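Conserved hypothetical protein (Bacteroides thetaiotaomicron, PDB 2F06) is of unknown function but folds as a pair of ACT domains with bound histidine, consistent with a role in amino-acid sensing. Local coordinates at residues A[14-19]-A[39-44]; A[49-54]-A[102-107]; A[72-77]-A[113-118]. One frame throughout, in Å; residues are numbered along the deposited sequence. Where two conformers were deposited one is given.

Interaction 1: residues A[14-19]-A[39-44]; sequences ENKSGR and IAENAD
Lys-16 reaches across to the backbone of Asn-42, its chain running from the loop after the first strand of an ACT domain to the turn that leaves strand 34-41. The chain leaves the backbone at a skewed first torsion (chi1 -95°), bends again at chi2 and then runs nearly straight, which carries the ammonium to the turn. There NZ meets Asn-42 O at 2.8 Å, almost in line with the carbonyl bond (C=O...N 166°). CE sits 3.3 Å from Asn-42 O, and the lysine chain passes over Asp-44 O, with CE 3.5 Å from Asp-44 O. The Glu-41 side chain slants past the lysine and turns its carboxylate elsewhere, to Ala-43 of the fourth subunit and Arg-49 of the second. The ammonium has a second partner in Glu-101 of the second subunit, so one lysine ties the turn to the interface. A methionine in its place would probably leave the Asn-42 carbonyl without its donor and the Glu-101 carboxylate of the second subunit without its cation. The turn also holds itself: in an Asx turn, Asn-42 OD1 accepts from Asp-44 N at 2.6 Å, in the carbonyl plane.

Interaction 2: residues A[49-54]-A[102-107]; sequences RGIVSD and YMYSFA. With HIS (histidine), chain C.
Tyr-102 OH lies between Gln-8 OE1 of the same chain and Asp-44 OD2 of the third subunit, both of them acceptors, so its single proton probably serves one at a time; the ring behind it carries the guanidinium of Arg-49. The contact joins strand 46-52 to strand 100-108, one from each half of the tandem ACT pair; the two are not neighbours in the sheet, their axes passing 10.2 Å apart, and side chains bridge the distance. Arg-49 does most of this. Its chain is fully extended from CG to NE (chi2 178°), which lays the guanidinium flat over one ring face of Tyr-102, the planes only 5° from parallel. CZ stands 3.6 Å from the centroid of the Tyr-102 ring, almost on its normal: a cation-pi stack. NH1 lies over the root of the ring, 3.5 Å from Tyr-102 CG, and NE is nearer the phenol end, 3.7 Å from Tyr-102 CZ. The charge is also met at NH2 by a salt bridge to Glu-41 of the second subunit, which probably helps keep the group from turning on the ring.

Two residues along, Tyr-104 points its hydroxyl at Ile-51, and the two side chains slant past each other with Ile-51 CG1 3.5 Å from Tyr-104 OH. Gln-8 NE2 bonds that hydroxyl, so one amide links both tyrosines and probably helps hold their phenol ends. From Tyr-104 to Phe-106 the strand pairs antiparallel with a strand of the second subunit, extending the sheet across the interface. The same strand reaches the histidine pocket, where Ser-105 OG lies 3.3 Å from NE2 of the bound histidine, although the placing of that OG is doubtful.

Interaction 3: residues A[72-77]-A[113-118]; sequences TDVVGI and NVVIRP
Val-75 and Ile-116, then Ile-77 and Val-114, form hydrogen-bonded antiparallel pairs with Gly-76 and Val-115 as the non-hydrogen-bonded pair between them, the two strands of the ACT sheet twisting to 146° between their directions. Each hydrogen-bonded pair has both of its bonds: Val-75 N to Ile-116 O at 3.0 Å with the reverse bond, and Ile-77 N to Val-114 O at 2.8 Å with its mate.

The side chains of these pairs lie next to each other and point the same way. Ile-77 CG1 sits 3.6 Å from Val-114 CB, placed there by a first torsion (chi1 63°) that sets CG1 between the backbone N and carbonyl carbon. Val-75 CG1 rests 3.9 Å from Ile-116 CB. Met-121 and Leu-128 of helix 121-130 and Leu-135 cover Val-75 and Ile-77. On the other face, where Gly-76 has no side chain, Val-115 CG1 leans obliquely to Val-74 CB at 3.8 Å, and Tyr-104 packs against Val-115.

At the far end Arg-117 takes over from the backbone pattern. Its chain bends at chi2 (52°) and brings NH1 to Asp-73 O at 2.7 Å, tilted from both the carbonyl and the guanidinium planes. Thr-72 CG2 lies over one guanidinium face, 3.8 Å from Arg-117 NH1, and Asp-44 of the third subunit packs against Arg-117. An apolar strand pair held by four backbone bonds thus ends in a cationic group whose NH1 is bonded to Asp-73 O, and the nearby Asp-44 of the third subunit probably offsets some of its charge at this end of the strand pair.

How the interactions relate
From the N terminus, interaction 1 comes first: it closes the loop that holds helix 19-29 and most of strand 34-41, and is finished before the others begin. Interaction 2 opens on strand 46-52, the next strand of the sheet, where Arg-49 packs against Ala-40, and closes only at strand 100-108. Interaction 3 opens inside that span, at strand 69-80, and closes beyond it at strand 111-118, so the two cross. They meet where strands 100-108 and 111-118 are neighbours, Tyr-102 and Tyr-104 bonding through their carbonyls to Arg-117 and Val-115. Interaction 2 thereby joins the first half of the chain to the second, and all three contacts touch the third subunit.

Interaction 1: residues A[14-19]-A[39-44]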
ATOM      1  N   GLU A  14       3.766   1.551 -13.671  1.00 37.26           N
ATOM      2  CA  GLU A  14       4.938   0.714 -13.522  1.00 39.79           C
ATOM      3  C   GLU A  14       6.233   1.548 -13.351  1.00 40.09           C
ATOM      4  O   GLU A  14       6.160   2.760 -13.282  1.00 40.03           O
ATOM      5  CB  GLU A  14       5.007  -0.222 -14.708  1.00 40.27           C
ATOM      6  CG  GLU A  14       5.040   0.443 -16.015  1.00 44.04           C
ATOM      7  CD  GLU A  14       6.023  -0.247 -16.926  1.00 50.83           C
ATOM      8  OE1 GLU A  14       7.222  -0.294 -16.557  1.00 53.51           O
ATOM      9  OE2 GLU A  14       5.619  -0.726 -18.023  1.00 55.14           O
ATOM     10  N   ASN A  15       7.407   0.941 -13.218  1.00 42.04           N
ATOM     11  CA  ASN A  15       8.656   1.779 -13.313  1.00 43.81           C
ATOM     12  C   ASN A  15       8.713   2.781 -12.080  1.00 44.89           C
ATOM     13  O   ASN A  15       8.672   2.299 -10.948  1.00 44.81           O
ATOM     14  CB  ASN A  15       8.711   2.335 -14.774  1.00 42.76           C
ATOM     15  CG  ASN A  15       9.495   3.619 -14.959  1.00 41.18           C
ATOM     16  OD1 ASN A  15       8.951   4.604 -15.454  1.00 30.99           O
ATOM     17  ND2 ASN A  15      10.785   3.598 -14.630  1.00 40.54           N
ATOM     18  N   LYS A  16       8.783   4.115 -12.264  1.00 45.75           N
ATOM     19  CA  LYS A  16       8.613   5.160 -11.157  1.00 45.11           C
ATOM     20  C   LYS A  16       8.874   6.623 -11.625  1.00 45.76           C
ATOM     21  O   LYS A  16       8.819   7.540 -10.794  1.00 46.40           O
ATOM     22  CB  LYS A  16       9.537   4.903  -9.945  1.00 45.03           C
ATOM     23  CG  LYS A  16       8.951   4.109  -8.747  1.00 43.50           C
ATOM     24  CD  LYS A  16       8.364   4.989  -7.602  1.00 44.81           C
ATOM     25  CE  LYS A  16       7.254   4.212  -6.810  1.00 42.95           C
ATOM     26  NZ  LYS A  16       6.718   4.859  -5.564  1.00 38.35           N
ATOM     27  N   SER A  17       9.089   6.836 -12.941  1.00 45.26           N
ATOM     28  CA  SER A  17      10.229   7.693 -13.395  1.00 44.03           C
ATOM     29  C   SER A  17      10.255   8.680 -14.621  1.00 43.28           C
ATOM     30  O   SER A  17      11.361   9.151 -14.924  1.00 44.58           O
ATOM     31  CB  SER A  17      11.501   6.812 -13.482  1.00 44.08           C
ATOM     32  OG  SER A  17      11.572   6.141 -14.734  1.00 42.13           O
ATOM     33  N   GLY A  18       9.218   8.885 -15.441  1.00 41.10           N
ATOM     34  CA  GLY A  18       8.491   7.824 -16.061  1.00 38.12           C
ATOM     35  C   GLY A  18       7.064   7.999 -16.515  1.00 35.07           C
ATOM     36  O   GLY A  18       6.683   8.926 -17.252  1.00 35.02           O
ATOM     37  N   ARG A  19       6.316   7.023 -16.058  1.00 31.28           N
ATOM     38  CA  ARG A  19       5.028   6.657 -16.555  1.00 28.99           C
ATOM     39  C   ARG A  19       3.960   7.578 -16.086  1.00 26.87           C
ATOM     40  O   ARG A  19       2.964   7.717 -16.772  1.00 24.15           O
ATOM     41  CB  ARG A  19       4.720   5.194 -16.152  1.00 28.44           C
ATOM     42  CG  ARG A  19       5.680   4.195 -16.872  1.00 30.61           C
ATOM     43  CD  ARG A  19       5.141   3.746 -18.212  1.00 29.67           C
ATOM     44  NE  ARG A  19       6.230   3.694 -19.191  1.00 42.46           N
ATOM     45  CZ  ARG A  19       6.740   2.587 -19.734  1.00 42.61           C
ATOM     46  NH1 ARG A  19       6.262   1.384 -19.443  1.00 46.54           N
ATOM     47  NH2 ARG A  19       7.730   2.682 -20.576  1.00 43.57           N
ATOM     48  N   ILE A  39      -2.239   9.341  -5.306  1.00 25.93           N
ATOM     49  CA  ILE A  39      -1.506   8.158  -5.669  1.00 25.10           C
ATOM     50  C   ILE A  39      -1.431   7.248  -4.448  1.00 25.84           C
ATOM     51  O   ILE A  39      -0.982   7.661  -3.383  1.00 24.78           O
ATOM     52  CB  ILE A  39      -0.098   8.511  -6.122  1.00 24.28           C
ATOM     53  CG1 ILE A  39      -0.206   9.328  -7.385  1.00 20.70           C
ATOM     54  CG2 ILE A  39       0.737   7.251  -6.251  1.00 20.89           C
ATOM     55  CD1 ILE A  39       1.087   9.562  -8.060  1.00 17.49           C
ATOM     56  N   ALA A  40      -1.835   5.988  -4.607  1.00 27.38           N
ATOM     57  CA  ALA A  40      -1.530   5.011  -3.538  1.00 27.61           C
ATOM     58  C   ALA A  40      -0.269   4.228  -3.954  1.00 26.15           C
ATOM     59  O   ALA A  40      -0.356   3.373  -4.815  1.00 25.16           O
ATOM     60  CB  ALA A  40      -2.692   4.092  -3.361  1.00 29.16           C
ATOM     61  N   GLU A  41       0.888   4.497  -3.332  1.00 25.34           N
ATOM     62  CA  GLU A  41       2.188   4.000  -3.818  0.50 23.13           C
ATOM     63  C   GLU A  41       2.829   2.900  -2.968  1.00 23.70           C
ATOM     64  O   GLU A  41       2.612   2.825  -1.751  1.00 22.49           O
ATOM     65  CB  GLU A  41       3.190   5.172  -3.946  0.50 22.10           C
ATOM     66  CG  GLU A  41       4.086   5.398  -2.703  0.50 15.64           C
ATOM     67  CD  GLU A  41       3.302   5.894  -1.490  0.50 10.07           C
ATOM     68  OE1 GLU A  41       2.116   6.205  -1.628  0.50 13.05           O
ATOM     69  OE2 GLU A  41       3.855   5.988  -0.417  0.50  2.93           O
ATOM     70  N   ASN A  42       3.660   2.081  -3.594  1.00 22.80           N
ATOM     71  CA  ASN A  42       4.564   1.282  -2.825  1.00 21.46           C
ATOM     72  C   ASN A  42       5.989   1.617  -3.318  1.00 22.63           C
ATOM     73  O   ASN A  42       6.170   2.497  -4.186  1.00 22.38           O
ATOM     74  CB  ASN A  42       4.179  -0.194  -2.953  1.00 21.61           C
ATOM     75  CG  ASN A  42       4.331  -0.715  -4.390  1.00 23.96           C
ATOM     76  OD1 ASN A  42       5.416  -0.559  -5.027  1.00 20.88           O
ATOM     77  ND2 ASN A  42       3.232  -1.312  -4.934  1.00 26.72           N
ATOM     78  N   ALA A  43       6.981   0.910  -2.784  1.00 22.07           N
ATOM     79  CA  ALA A  43       8.389   1.129  -3.121  1.00 22.08           C
ATOM     80  C   ALA A  43       8.671   0.977  -4.642  1.00 21.55           C
ATOM     81  O   ALA A  43       9.642   1.494  -5.139  1.00 20.83           O
ATOM     82  CB  ALA A  43       9.267   0.197  -2.334  1.00 18.67           C
ATOM     83  N   ASP A  44       7.855   0.255  -5.371  1.00 22.66           N
ATOM     84  CA  ASP A  44       8.289   0.015  -6.747  1.00 23.69           C
ATOM     85  C   ASP A  44       7.386   0.777  -7.692  1.00 24.59           C
ATOM     86  O   ASP A  44       7.851   1.315  -8.719  1.00 24.02           O
ATOM     87  CB  ASP A  44       8.359  -1.464  -7.184  1.00 21.85           C
ATOM     88  CG  ASP A  44       9.074  -2.356  -6.217  1.00 24.37           C
ATOM     89  OD1 ASP A  44      10.160  -2.010  -5.691  1.00 21.39           O
ATOM     90  OD2 ASP A  44       8.568  -3.485  -6.030  1.00 27.26           O
TER

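Interaction 2: residues A[49-54]-A[102-107]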
ATOM      1  N   ARG A  49      -5.032   6.880  -8.464  1.00 22.50           N
ATOM      2  CA  ARG A  49      -6.463   6.989  -8.339  1.00 22.38           C
ATOM      3  C   ARG A  49      -6.902   8.373  -8.784  1.00 23.32           C
ATOM      4  O   ARG A  49      -6.323   9.377  -8.358  1.00 23.54           O
ATOM      5  CB  ARG A  49      -6.800   6.816  -6.901  1.00 22.00           C
ATOM      6  CG  ARG A  49      -6.758   5.437  -6.505  1.00 20.10           C
ATOM      7  CD  ARG A  49      -7.071   5.341  -4.938  1.00 24.48           C
ATOM      8  NE  ARG A  49      -7.006   3.907  -4.621  1.00 22.09           N
ATOM      9  CZ  ARG A  49      -6.681   3.426  -3.437  1.00 22.13           C
ATOM     10  NH1 ARG A  49      -6.434   4.262  -2.382  1.00 22.55           N
ATOM     11  NH2 ARG A  49      -6.646   2.113  -3.327  1.00 17.97           N
ATOM     12  N   GLY A  50      -7.929   8.434  -9.612  1.00 22.18           N
ATOM     13  CA  GLY A  50      -8.137   9.608 -10.407  1.00 24.32           C
ATOM     14  C   GLY A  50      -9.615   9.856 -10.630  1.00 23.83           C
ATOM     15  O   GLY A  50     -10.339   8.966 -11.054  1.00 24.37           O
ATOM     16  N   ILE A  51     -10.033  11.078 -10.333  1.00 22.49           N
ATOM     17  CA  ILE A  51     -11.322  11.620 -10.808  1.00 22.11           C
ATOM     18  C   ILE A  51     -11.077  12.524 -12.024  1.00 21.46           C
ATOM     19  O   ILE A  51     -10.360  13.516 -11.915  1.00 21.73           O
ATOM     20  CB  ILE A  51     -12.116  12.355  -9.679  1.00 20.54           C
ATOM     21  CG1 ILE A  51     -12.317  11.407  -8.496  1.00 21.75           C
ATOM     22  CG2 ILE A  51     -13.451  12.883 -10.245  1.00 21.91           C
ATOM     23  CD1 ILE A  51     -13.428  10.383  -8.640  1.00 22.73           C
ATOM     24  N   VAL A  52     -11.628  12.159 -13.190  1.00 21.24           N
ATOM     25  CA  VAL A  52     -11.421  12.945 -14.405  1.00 22.26           C
ATOM     26  C   VAL A  52     -12.766  13.504 -14.976  1.00 23.17           C
ATOM     27  O   VAL A  52     -13.846  13.094 -14.513  1.00 21.53           O
ATOM     28  CB  VAL A  52     -10.675  12.124 -15.493  1.00 22.93           C
ATOM     29  CG1 VAL A  52      -9.290  11.627 -14.925  1.00 23.57           C
ATOM     30  CG2 VAL A  52     -11.539  10.935 -16.004  1.00 21.78           C
ATOM     31  N   SER A  53     -12.679  14.384 -15.984  1.00 22.51           N
ATOM     32  CA  SER A  53     -13.885  15.042 -16.569  1.00 23.50           C
ATOM     33  C   SER A  53     -14.767  14.136 -17.458  1.00 23.76           C
ATOM     34  O   SER A  53     -15.979  14.379 -17.603  1.00 24.09           O
ATOM     35  CB  SER A  53     -13.501  16.303 -17.338  1.00 23.68           C
ATOM     36  OG  SER A  53     -12.553  15.991 -18.333  1.00 24.00           O
ATOM     37  N   ASP A  54     -14.153  13.103 -18.037  1.00 23.37           N
ATOM     38  CA  ASP A  54     -14.837  12.128 -18.876  1.00 23.53           C
ATOM     39  C   ASP A  54     -14.209  10.734 -18.644  1.00 23.19           C
ATOM     40  O   ASP A  54     -13.264  10.350 -19.350  1.00 23.21           O
ATOM     41  CB  ASP A  54     -14.794  12.592 -20.363  1.00 22.43           C
ATOM     42  CG  ASP A  54     -15.570  11.686 -21.304  1.00 23.54           C
ATOM     43  OD1 ASP A  54     -15.889  10.533 -20.941  1.00 23.80           O
ATOM     44  OD2 ASP A  54     -15.824  12.136 -22.466  1.00 28.07           O
ATOM     45  N   TYR A 102     -11.079   3.841   1.748  1.00 23.21           N
ATOM     46  CA  TYR A 102     -10.200   5.026   1.614  1.00 24.05           C
ATOM     47  C   TYR A 102     -11.027   6.238   1.215  1.00 23.77           C
ATOM     48  O   TYR A 102     -12.227   6.138   0.824  1.00 21.88           O
ATOM     49  CB  TYR A 102      -9.051   4.836   0.591  1.00 23.46           C
ATOM     50  CG  TYR A 102      -9.543   4.393  -0.778  1.00 22.24           C
ATOM     51  CD1 TYR A 102      -9.711   3.012  -1.094  1.00 23.62           C
ATOM     52  CD2 TYR A 102      -9.855   5.345  -1.762  1.00 23.92           C
ATOM     53  CE1 TYR A 102     -10.164   2.611  -2.423  1.00 23.08           C
ATOM     54  CE2 TYR A 102     -10.272   4.976  -2.996  1.00 22.99           C
ATOM     55  CZ  TYR A 102     -10.447   3.623  -3.334  1.00 24.55           C
ATOM     56  OH  TYR A 102     -10.925   3.380  -4.612  1.00 27.00           O
HETATM   57  N   MSE A 103     -10.363   7.387   1.310  1.00 24.86           N
HETATM   58  CA  MSE A 103     -10.938   8.682   0.908  1.00 28.81           C
HETATM   59  C   MSE A 103      -9.790   9.590   0.606  1.00 26.30           C
HETATM   60  O   MSE A 103      -8.684   9.298   1.035  1.00 26.10           O
HETATM   61  CB  MSE A 103     -11.806   9.279   2.049  1.00 27.31           C
HETATM   62  CG  MSE A 103     -11.043  10.089   3.110  1.00 32.60           C
HETATM   63 SE   MSE A 103     -12.363  10.563   4.483  1.00 43.52          SE
HETATM   64  CE  MSE A 103     -11.207  10.804   6.103  1.00 35.57           C
ATOM     65  N   TYR A 104     -10.044  10.660  -0.144  1.00 25.10           N
ATOM     66  CA  TYR A 104      -9.096  11.713  -0.336  1.00 25.06           C
ATOM     67  C   TYR A 104      -9.904  12.987  -0.454  1.00 26.41           C
ATOM     68  O   TYR A 104     -11.093  12.951  -0.892  1.00 26.62           O
ATOM     69  CB  TYR A 104      -8.161  11.460  -1.582  1.00 25.16           C
ATOM     70  CG  TYR A 104      -8.797  10.917  -2.859  1.00 25.62           C
ATOM     71  CD1 TYR A 104      -9.139   9.545  -2.972  1.00 28.48           C
ATOM     72  CD2 TYR A 104      -8.990  11.730  -3.988  1.00 26.71           C
ATOM     73  CE1 TYR A 104      -9.671   9.031  -4.183  1.00 26.83           C
ATOM     74  CE2 TYR A 104      -9.590  11.219  -5.193  1.00 24.72           C
ATOM     75  CZ  TYR A 104      -9.894   9.867  -5.279  1.00 26.18           C
ATOM     76  OH  TYR A 104     -10.427   9.321  -6.429  1.00 26.68           O
ATOM     77  N   SER A 105      -9.310  14.121  -0.051  1.00 26.22           N
ATOM     78  CA  SER A 105     -10.043  15.349  -0.013  1.00 27.72           C
ATOM     79  C   SER A 105      -9.204  16.590   0.185  1.00 27.51           C
ATOM     80  O   SER A 105      -8.089  16.497   0.699  1.00 28.09           O
ATOM     81  CB  SER A 105     -11.060  15.271   1.119  1.00 28.88           C
ATOM     82  OG  SER A 105     -10.399  14.930   2.309  1.00 36.42           O
ATOM     83  N   PHE A 106      -9.698  17.723  -0.334  1.00 26.41           N
ATOM     84  CA  PHE A 106      -9.016  19.027  -0.203  1.00 25.17           C
ATOM     85  C   PHE A 106     -10.094  20.018   0.228  1.00 24.47           C
ATOM     86  O   PHE A 106     -11.257  19.895  -0.185  1.00 23.63           O
ATOM     87  CB  PHE A 106      -8.397  19.558  -1.520  1.00 25.77           C
ATOM     88  CG  PHE A 106      -6.893  19.359  -1.660  1.00 27.97           C
ATOM     89  CD1 PHE A 106      -6.354  18.102  -2.004  1.00 28.68           C
ATOM     90  CD2 PHE A 106      -6.019  20.432  -1.476  1.00 29.72           C
ATOM     91  CE1 PHE A 106      -4.955  17.918  -2.140  1.00 29.79           C
ATOM     92  CE2 PHE A 106      -4.646  20.281  -1.586  1.00 25.92           C
ATOM     93  CZ  PHE A 106      -4.097  19.005  -1.942  1.00 29.98           C
ATOM     94  N   ALA A 107      -9.692  21.024   0.985  1.00 23.63           N
ATOM     95  CA  ALA A 107     -10.498  22.215   1.181  1.00 26.17           C
ATOM     96  C   ALA A 107     -10.534  23.063  -0.096  1.00 27.02           C
ATOM     97  O   ALA A 107      -9.510  23.335  -0.696  1.00 27.60           O
ATOM     98  CB  ALA A 107      -9.950  23.045   2.355  1.00 25.70           C
TER
HETATM   99  N   HIS C 152     -11.733  21.479   6.915  1.00 24.28           N
HETATM  100  CA  HIS C 152     -12.808  20.497   7.301  1.00 24.26           C
HETATM  101  C   HIS C 152     -12.576  19.630   8.505  1.00 24.22           C
HETATM  102  O   HIS C 152     -11.705  19.836   9.346  1.00 23.83           O
HETATM  103  CB  HIS C 152     -13.247  19.598   6.131  1.00 24.07           C
HETATM  104  CG  HIS C 152     -12.144  18.792   5.466  1.00 27.84           C
HETATM  105  ND1 HIS C 152     -11.197  19.355   4.621  1.00 31.56           N
HETATM  106  CD2 HIS C 152     -11.942  17.450   5.403  1.00 25.31           C
HETATM  107  CE1 HIS C 152     -10.423  18.398   4.125  1.00 32.89           C
HETATM  108  NE2 HIS C 152     -10.863  17.230   4.579  1.00 29.05           N
HETATM  109  OXT HIS C 152     -13.293  18.630   8.650  1.00 25.09           O

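Interaction 3: residues A[72-77]-A[113-118]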
ATOM      1  N   THR A  72     -13.492   2.073 -10.464  1.00 24.34           N
ATOM      2  CA  THR A  72     -14.072   1.772  -9.135  1.00 25.33           C
ATOM      3  C   THR A  72     -15.182   2.778  -8.886  1.00 23.06           C
ATOM      4  O   THR A  72     -15.063   3.913  -9.333  1.00 21.29           O
ATOM      5  CB  THR A  72     -12.986   1.948  -8.029  1.00 25.58           C
ATOM      6  OG1 THR A  72     -11.883   1.122  -8.355  1.00 30.24           O
ATOM      7  CG2 THR A  72     -13.496   1.582  -6.554  1.00 25.58           C
ATOM      8  N   ASP A  73     -16.232   2.363  -8.166  1.00 23.24           N
ATOM      9  CA  ASP A  73     -17.335   3.250  -7.759  1.00 21.29           C
ATOM     10  C   ASP A  73     -16.813   3.938  -6.516  1.00 20.56           C
ATOM     11  O   ASP A  73     -16.251   3.292  -5.648  1.00 20.15           O
ATOM     12  CB  ASP A  73     -18.614   2.494  -7.363  1.00 21.58           C
ATOM     13  CG  ASP A  73     -19.178   1.596  -8.461  1.00 25.65           C
ATOM     14  OD1 ASP A  73     -19.031   1.936  -9.660  1.00 25.49           O
ATOM     15  OD2 ASP A  73     -19.769   0.504  -8.093  1.00 32.79           O
ATOM     16  N   VAL A  74     -16.983   5.244  -6.462  1.00 20.42           N
ATOM     17  CA  VAL A  74     -16.781   6.080  -5.286  1.00 21.08           C
ATOM     18  C   VAL A  74     -17.945   7.119  -5.267  1.00 21.06           C
ATOM     19  O   VAL A  74     -18.747   7.235  -6.235  1.00 19.08           O
ATOM     20  CB  VAL A  74     -15.434   6.875  -5.415  1.00 20.89           C
ATOM     21  CG1 VAL A  74     -14.237   5.876  -5.434  1.00 19.51           C
ATOM     22  CG2 VAL A  74     -15.442   7.766  -6.694  1.00 19.59           C
ATOM     23  N   VAL A  75     -18.034   7.852  -4.159  1.00 21.84           N
ATOM     24  CA  VAL A  75     -19.089   8.902  -3.979  1.00 22.39           C
ATOM     25  C   VAL A  75     -18.367  10.160  -3.481  1.00 23.34           C
ATOM     26  O   VAL A  75     -17.395  10.082  -2.694  1.00 21.92           O
ATOM     27  CB  VAL A  75     -20.276   8.364  -3.068  1.00 23.82           C
ATOM     28  CG1 VAL A  75     -19.811   7.986  -1.663  1.00 23.35           C
ATOM     29  CG2 VAL A  75     -21.447   9.355  -2.942  1.00 21.83           C
ATOM     30  N   GLY A  76     -18.758  11.308  -4.031  1.00 23.95           N
ATOM     31  CA  GLY A  76     -18.228  12.605  -3.645  1.00 22.74           C
ATOM     32  C   GLY A  76     -19.189  13.301  -2.703  1.00 23.44           C
ATOM     33  O   GLY A  76     -20.384  13.198  -2.876  1.00 22.37           O
ATOM     34  N   ILE A  77     -18.674  13.964  -1.663  1.00 23.32           N
ATOM     35  CA  ILE A  77     -19.485  14.771  -0.771  1.00 23.46           C
ATOM     36  C   ILE A  77     -18.799  16.120  -0.573  1.00 24.98           C
ATOM     37  O   ILE A  77     -17.587  16.274  -0.830  1.00 23.33           O
ATOM     38  CB  ILE A  77     -19.734  14.145   0.641  1.00 23.94           C
ATOM     39  CG1 ILE A  77     -18.456  13.968   1.398  1.00 25.22           C
ATOM     40  CG2 ILE A  77     -20.428  12.790   0.598  1.00 25.68           C
ATOM     41  CD1 ILE A  77     -18.658  14.264   2.837  1.00 28.39           C
ATOM     42  N   ASN A 113     -14.232  19.141  -0.542  1.00 27.05           N
ATOM     43  CA  ASN A 113     -14.721  18.087  -1.409  1.00 27.78           C
ATOM     44  C   ASN A 113     -14.080  16.787  -0.964  1.00 27.48           C
ATOM     45  O   ASN A 113     -12.883  16.742  -0.727  1.00 27.97           O
ATOM     46  CB  ASN A 113     -14.335  18.433  -2.866  1.00 27.32           C
ATOM     47  CG  ASN A 113     -15.129  19.616  -3.386  1.00 30.23           C
ATOM     48  OD1 ASN A 113     -14.569  20.662  -3.763  1.00 35.43           O
ATOM     49  ND2 ASN A 113     -16.432  19.500  -3.342  1.00 26.83           N
ATOM     50  N   VAL A 114     -14.871  15.743  -0.830  1.00 26.09           N
ATOM     51  CA  VAL A 114     -14.349  14.484  -0.326  1.00 26.53           C
ATOM     52  C   VAL A 114     -14.799  13.385  -1.250  1.00 26.13           C
ATOM     53  O   VAL A 114     -15.978  13.289  -1.547  1.00 26.55           O
ATOM     54  CB  VAL A 114     -14.849  14.147   1.145  1.00 27.20           C
ATOM     55  CG1 VAL A 114     -14.012  12.981   1.728  1.00 27.51           C
ATOM     56  CG2 VAL A 114     -14.783  15.412   2.043  1.00 25.07           C
ATOM     57  N   VAL A 115     -13.843  12.588  -1.715  1.00 25.80           N
ATOM     58  CA  VAL A 115     -14.112  11.338  -2.416  1.00 26.07           C
ATOM     59  C   VAL A 115     -13.958  10.143  -1.490  1.00 24.77           C
ATOM     60  O   VAL A 115     -12.907   9.934  -0.851  1.00 23.32           O
ATOM     61  CB  VAL A 115     -13.155  11.184  -3.604  1.00 27.29           C
ATOM     62  CG1 VAL A 115     -13.224   9.750  -4.206  1.00 29.71           C
ATOM     63  CG2 VAL A 115     -13.433  12.261  -4.643  1.00 26.19           C
ATOM     64  N   ILE A 116     -15.018   9.349  -1.445  1.00 24.29           N
ATOM     65  CA  ILE A 116     -15.095   8.206  -0.576  1.00 23.68           C
ATOM     66  C   ILE A 116     -15.277   6.912  -1.278  1.00 23.15           C
ATOM     67  O   ILE A 116     -16.193   6.777  -2.098  1.00 22.60           O
ATOM     68  CB  ILE A 116     -16.390   8.277   0.279  1.00 23.81           C
ATOM     69  CG1 ILE A 116     -16.456   9.586   1.029  1.00 29.21           C
ATOM     70  CG2 ILE A 116     -16.377   7.182   1.320  1.00 19.82           C
ATOM     71  CD1 ILE A 116     -15.440   9.651   2.134  1.00 36.25           C
ATOM     72  N   ARG A 117     -14.506   5.914  -0.871  1.00 23.43           N
ATOM     73  CA  ARG A 117     -14.789   4.490  -1.224  1.00 22.88           C
ATOM     74  C   ARG A 117     -15.232   3.790   0.082  1.00 24.40           C
ATOM     75  O   ARG A 117     -14.367   3.436   0.895  1.00 22.02           O
ATOM     76  CB  ARG A 117     -13.548   3.818  -1.742  1.00 23.69           C
ATOM     77  CG  ARG A 117     -13.659   2.340  -1.996  1.00 30.49           C
ATOM     78  CD  ARG A 117     -14.864   2.038  -2.864  1.00 42.03           C
ATOM     79  NE  ARG A 117     -15.055   0.588  -3.086  1.00 50.92           N
ATOM     80  CZ  ARG A 117     -15.938   0.049  -3.943  1.00 50.60           C
ATOM     81  NH1 ARG A 117     -16.758   0.814  -4.666  1.00 49.22           N
ATOM     82  NH2 ARG A 117     -16.011  -1.274  -4.066  1.00 49.89           N
ATOM     83  N   PRO A 118     -16.566   3.636   0.272  1.00 24.19           N
ATOM     84  CA  PRO A 118     -17.164   3.068   1.439  1.00 27.16           C
ATOM     85  C   PRO A 118     -17.177   1.539   1.432  1.00 28.99           C
ATOM     86  O   PRO A 118     -17.034   0.907   0.380  1.00 29.58           O
ATOM     87  CB  PRO A 118     -18.602   3.618   1.390  1.00 27.36           C
ATOM     88  CG  PRO A 118     -18.921   3.745  -0.054  1.00 24.05           C
ATOM     89  CD  PRO A 118     -17.585   4.075  -0.716  1.00 23.95           C
TER